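Local coordinates for protein thioredoxin (Bacillus cereus, PDB 3ZIT) that probably works as a small thiol-disulfide oxidoreductase of the thioredoxin and glutaredoxin type, transferring electrons through a redox-active cysteine pair, at residues B[3-8]-B[30-35]. The protein carries 1 engineered substitution. Numbering follows the deposited sequence.
Engineered in segment 3-8: Ala8 (natural residue Thr).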
ATOM      1  N   LYS B   3       6.554   2.580 -20.278  1.00 13.70           N
ATOM      2  CA  LYS B   3       5.731   1.385 -20.105  1.00 12.07           C
ATOM      3  C   LYS B   3       4.907   1.414 -18.820  1.00 10.60           C
ATOM      4  O   LYS B   3       3.759   0.970 -18.796  1.00 11.65           O
ATOM      5  CB  LYS B   3       6.618   0.148 -20.157  1.00 14.64           C
ATOM      6  CG  LYS B   3       5.956  -1.162 -20.122  1.00 17.28           C
ATOM      7  CD  LYS B   3       5.126  -1.318 -21.349  1.00 21.22           C
ATOM      8  CE  LYS B   3       4.999  -2.792 -21.895  1.00 30.64           C
ATOM      9  NZ  LYS B   3       5.718  -3.584 -23.009  1.00 32.44           N
ATOM     10  N   ILE B   4       5.522   1.878 -17.739  1.00  9.97           N
ATOM     11  CA  ILE B   4       4.870   2.053 -16.473  1.00  9.59           C
ATOM     12  C   ILE B   4       5.103   3.406 -15.969  1.00  8.97           C
ATOM     13  O   ILE B   4       6.301   3.768 -15.676  1.00 10.99           O
ATOM     14  CB  ILE B   4       5.229   1.028 -15.388  1.00 11.45           C
ATOM     15  CG1 ILE B   4       5.274  -0.406 -15.907  1.00 15.57           C
ATOM     16  CG2 ILE B   4       4.421   1.177 -14.153  1.00 13.70           C
ATOM     17  CD1 ILE B   4       6.381  -1.190 -15.355  1.00 26.63           C
ATOM     18  N   GLU B   5       4.081   4.261 -15.853  1.00  8.68           N
ATOM     19  CA  GLU B   5       4.190   5.631 -15.390  1.00  9.69           C
ATOM     20  C   GLU B   5       3.408   5.795 -14.117  1.00  8.41           C
ATOM     21  O   GLU B   5       2.237   5.384 -14.071  1.00 10.28           O
ATOM     22  CB  GLU B   5       3.683   6.654 -16.396  1.00 11.81           C
ATOM     23  CG  GLU B   5       4.435   6.629 -17.719  1.00 14.90           C
ATOM     24  CD  GLU B   5       3.848   7.675 -18.726  1.00 16.66           C
ATOM     25  OE1 GLU B   5       2.719   8.157 -18.555  1.00 16.81           O
ATOM     26  OE2 GLU B   5       4.387   7.842 -19.803  1.00 21.39           O
ATOM     27  N   VAL B   6       3.978   6.428 -13.126  1.00  7.74           N
ATOM     28  CA  VAL B   6       3.305   6.753 -11.864  1.00  7.70           C
ATOM     29  C   VAL B   6       3.211   8.245 -11.725  1.00  7.33           C
ATOM     30  O   VAL B   6       4.234   8.924 -11.712  1.00  9.57           O
ATOM     31  CB  VAL B   6       4.058   6.133 -10.686  1.00  9.24           C
ATOM     32  CG1 VAL B   6       3.398   6.531  -9.378  1.00 11.22           C
ATOM     33  CG2 VAL B   6       4.153   4.644 -10.844  1.00 10.44           C
ATOM     34  N   TYR B   7       1.998   8.762 -11.593  1.00  7.33           N
ATOM     35  CA  TYR B   7       1.748  10.173 -11.350  1.00  7.79           C
ATOM     36  C   TYR B   7       1.427  10.372  -9.873  1.00  7.58           C
ATOM     37  O   TYR B   7       0.490   9.743  -9.345  1.00  8.10           O
ATOM     38  CB  TYR B   7       0.600  10.689 -12.231  1.00  7.98           C
ATOM     39  CG  TYR B   7       0.988  10.656 -13.710  1.00  8.72           C
ATOM     40  CD1 TYR B   7       0.927   9.511 -14.444  1.00  9.70           C
ATOM     41  CD2 TYR B   7       1.550  11.782 -14.287  1.00  9.39           C
ATOM     42  CE1 TYR B   7       1.453   9.426 -15.726  1.00  9.84           C
ATOM     43  CE2 TYR B   7       2.075  11.733 -15.574  1.00 10.78           C
ATOM     44  CZ  TYR B   7       2.051  10.581 -16.276  1.00  9.85           C
ATOM     45  OH  TYR B   7       2.615  10.547 -17.543  1.00 12.16           O
ATOM     46  N   ALA B   8       2.207  11.252  -9.234  1.00  8.12           N
ATOM     47  CA  ALA B   8       2.124  11.441  -7.805  1.00  8.89           C
ATOM     48  C   ALA B   8       2.257  12.937  -7.485  1.00  9.63           C
ATOM     49  O   ALA B   8       2.459  13.744  -8.385  1.00  9.93           O
ATOM     50  CB  ALA B   8       3.240  10.673  -7.079  1.00 12.18           C
ATOM     51  N   GLU B  30       8.578   4.602 -13.919  1.00 10.33           N
ATOM     52  CA  GLU B  30       9.036   6.013 -13.916  1.00 11.79           C
ATOM     53  C   GLU B  30       7.980   6.827 -13.241  1.00 10.41           C
ATOM     54  O   GLU B  30       6.782   6.628 -13.499  1.00 12.43           O
ATOM     55  CB  GLU B  30       9.275   6.499 -15.326  1.00 15.96           C
ATOM     56  CG  GLU B  30      10.357   5.701 -16.042  1.00 21.64           C
ATOM     57  CD  GLU B  30      10.946   6.460 -17.199  1.00 35.74           C
ATOM     58  OE1 GLU B  30      10.746   7.722 -17.317  1.00 33.90           O
ATOM     59  OE2 GLU B  30      11.698   5.820 -17.946  1.00 37.23           O
ATOM     60  N   GLU B  31       8.371   7.771 -12.403  1.00  9.38           N
ATOM     61  CA  GLU B  31       7.433   8.585 -11.706  1.00  9.28           C
ATOM     62  C   GLU B  31       7.478  10.012 -12.118  1.00  8.29           C
ATOM     63  O   GLU B  31       8.525  10.537 -12.639  1.00  9.76           O
ATOM     64  CB  GLU B  31       7.554   8.523 -10.210  1.00 10.27           C
ATOM     65  CG  GLU B  31       8.788   9.228  -9.689  1.00 13.00           C
ATOM     66  CD  GLU B  31       8.882   8.896  -8.290  1.00 17.08           C
ATOM     67  OE1 GLU B  31       8.126   9.507  -7.453  1.00 22.13           O
ATOM     68  OE2 GLU B  31       9.399   7.863  -7.945  1.00 18.28           O
ATOM     69  N   PHE B  32       6.397  10.776 -11.880  1.00  8.32           N
ATOM     70  CA  PHE B  32       6.270  12.154 -12.160  1.00  8.57           C
ATOM     71  C   PHE B  32       5.548  12.821 -11.016  1.00  9.56           C
ATOM     72  O   PHE B  32       4.622  12.245 -10.463  1.00 13.48           O
ATOM     73  CB  PHE B  32       5.490  12.440 -13.419  1.00 10.60           C
ATOM     74  CG  PHE B  32       6.056  11.742 -14.588  1.00 10.91           C
ATOM     75  CD1 PHE B  32       7.116  12.321 -15.294  1.00 13.47           C
ATOM     76  CD2 PHE B  32       5.657  10.476 -14.953  1.00 12.51           C
ATOM     77  CE1 PHE B  32       7.685  11.628 -16.364  1.00 15.37           C
ATOM     78  CE2 PHE B  32       6.205   9.773 -16.019  1.00 18.18           C
ATOM     79  CZ  PHE B  32       7.273  10.356 -16.703  1.00 17.18           C
ATOM     80  N   ASP B  33       5.960  14.052 -10.671  1.00  9.52           N
ATOM     81  CA  ASP B  33       5.328  14.885  -9.627  1.00  9.65           C
ATOM     82  C   ASP B  33       4.526  15.938 -10.319  1.00  9.72           C
ATOM     83  O   ASP B  33       5.085  16.805 -10.952  1.00 11.42           O
ATOM     84  CB  ASP B  33       6.417  15.430  -8.741  1.00 11.43           C
ATOM     85  CG  ASP B  33       5.877  16.290  -7.595  1.00 12.21           C
ATOM     86  OD1 ASP B  33       4.950  17.026  -7.791  1.00 12.68           O
ATOM     87  OD2 ASP B  33       6.517  16.223  -6.488  1.00 16.21           O
ATOM     88  N   VAL B  34       3.195  15.827 -10.240  1.00  9.20           N
ATOM     89  CA  VAL B  34       2.320  16.725 -10.967  1.00  9.37           C
ATOM     90  C   VAL B  34       2.244  18.107 -10.385  1.00 10.44           C
ATOM     91  O   VAL B  34       1.641  18.976 -10.979  1.00 13.53           O
ATOM     92  CB  VAL B  34       0.943  16.078 -11.223  1.00 10.39           C
ATOM     93  CG1 VAL B  34       1.047  14.814 -11.986  1.00 10.74           C
ATOM     94  CG2 VAL B  34       0.129  15.899  -9.930  1.00 12.22           C
ATOM     95  N   LYS B  35       2.769  18.332  -9.169  1.00 10.42           N
ATOM     96  CA  LYS B  35       2.866  19.704  -8.665  1.00 11.67           C
ATOM     97  C   LYS B  35       4.079  20.380  -9.285  1.00 11.28           C
ATOM     98  O   LYS B  35       4.042  21.552  -9.603  1.00 14.42           O
ATOM     99  CB  LYS B  35       2.957  19.696  -7.137  1.00 13.37           C
ATOM    100  CG  LYS B  35       1.662  19.420  -6.413  1.00 16.10           C
ATOM    101  CD  LYS B  35       0.775  20.648  -6.453  1.00 19.43           C
ATOM    102  CE  LYS B  35      -0.448  20.392  -5.537  1.00 22.09           C
ATOM    103  NZ  LYS B  35      -1.537  19.675  -6.274  1.00 32.62           N
TER
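Tyr7 and Phe32 sit abreast on one face of a parallel strand pair, both rings reaching the same way. From the backbone outward, Tyr7 CB lies 4.2 Å from Val34 CG1, and CD2 then meets that same methyl in the ring plane at 3.8 Å. Further along, CE2 and CZ have Phe32 CD2 over one ring face, CZ at 3.8 Å. The planes are only 21° apart but slid so far that the rings barely overlap. With chi1 at -66°, CG stands anti to its carbonyl carbon and the ring leans back toward Glu5, where Tyr7 OH gives its proton to Glu5 OE1 at 2.6 Å, coming from above the carboxylate plane. Arg43 NE of helix 38-47 is the second hydrogen-bond partner of this hydroxyl, and the same arginine makes a cation-pi contact with Phe32. Glu5 CG in turn touches the edge of the Phe32 ring at CE2, 4.0 Å away.

Beneath the rings, five backbone hydrogen bonds form the parallel ladder, which begins with Glu30 N donating to Ile4 O and ends with Val34 N donating to Ala8 O at 2.9 Å. On the opposite face, Val6 packs against Leu22, and the engineered Ala8 against Cys15 of the disulfide, both from helix 13-24. That helix connects the two strands, completing the beta-alpha-beta unit that opens the thioredoxin fold and carries its CxxC site.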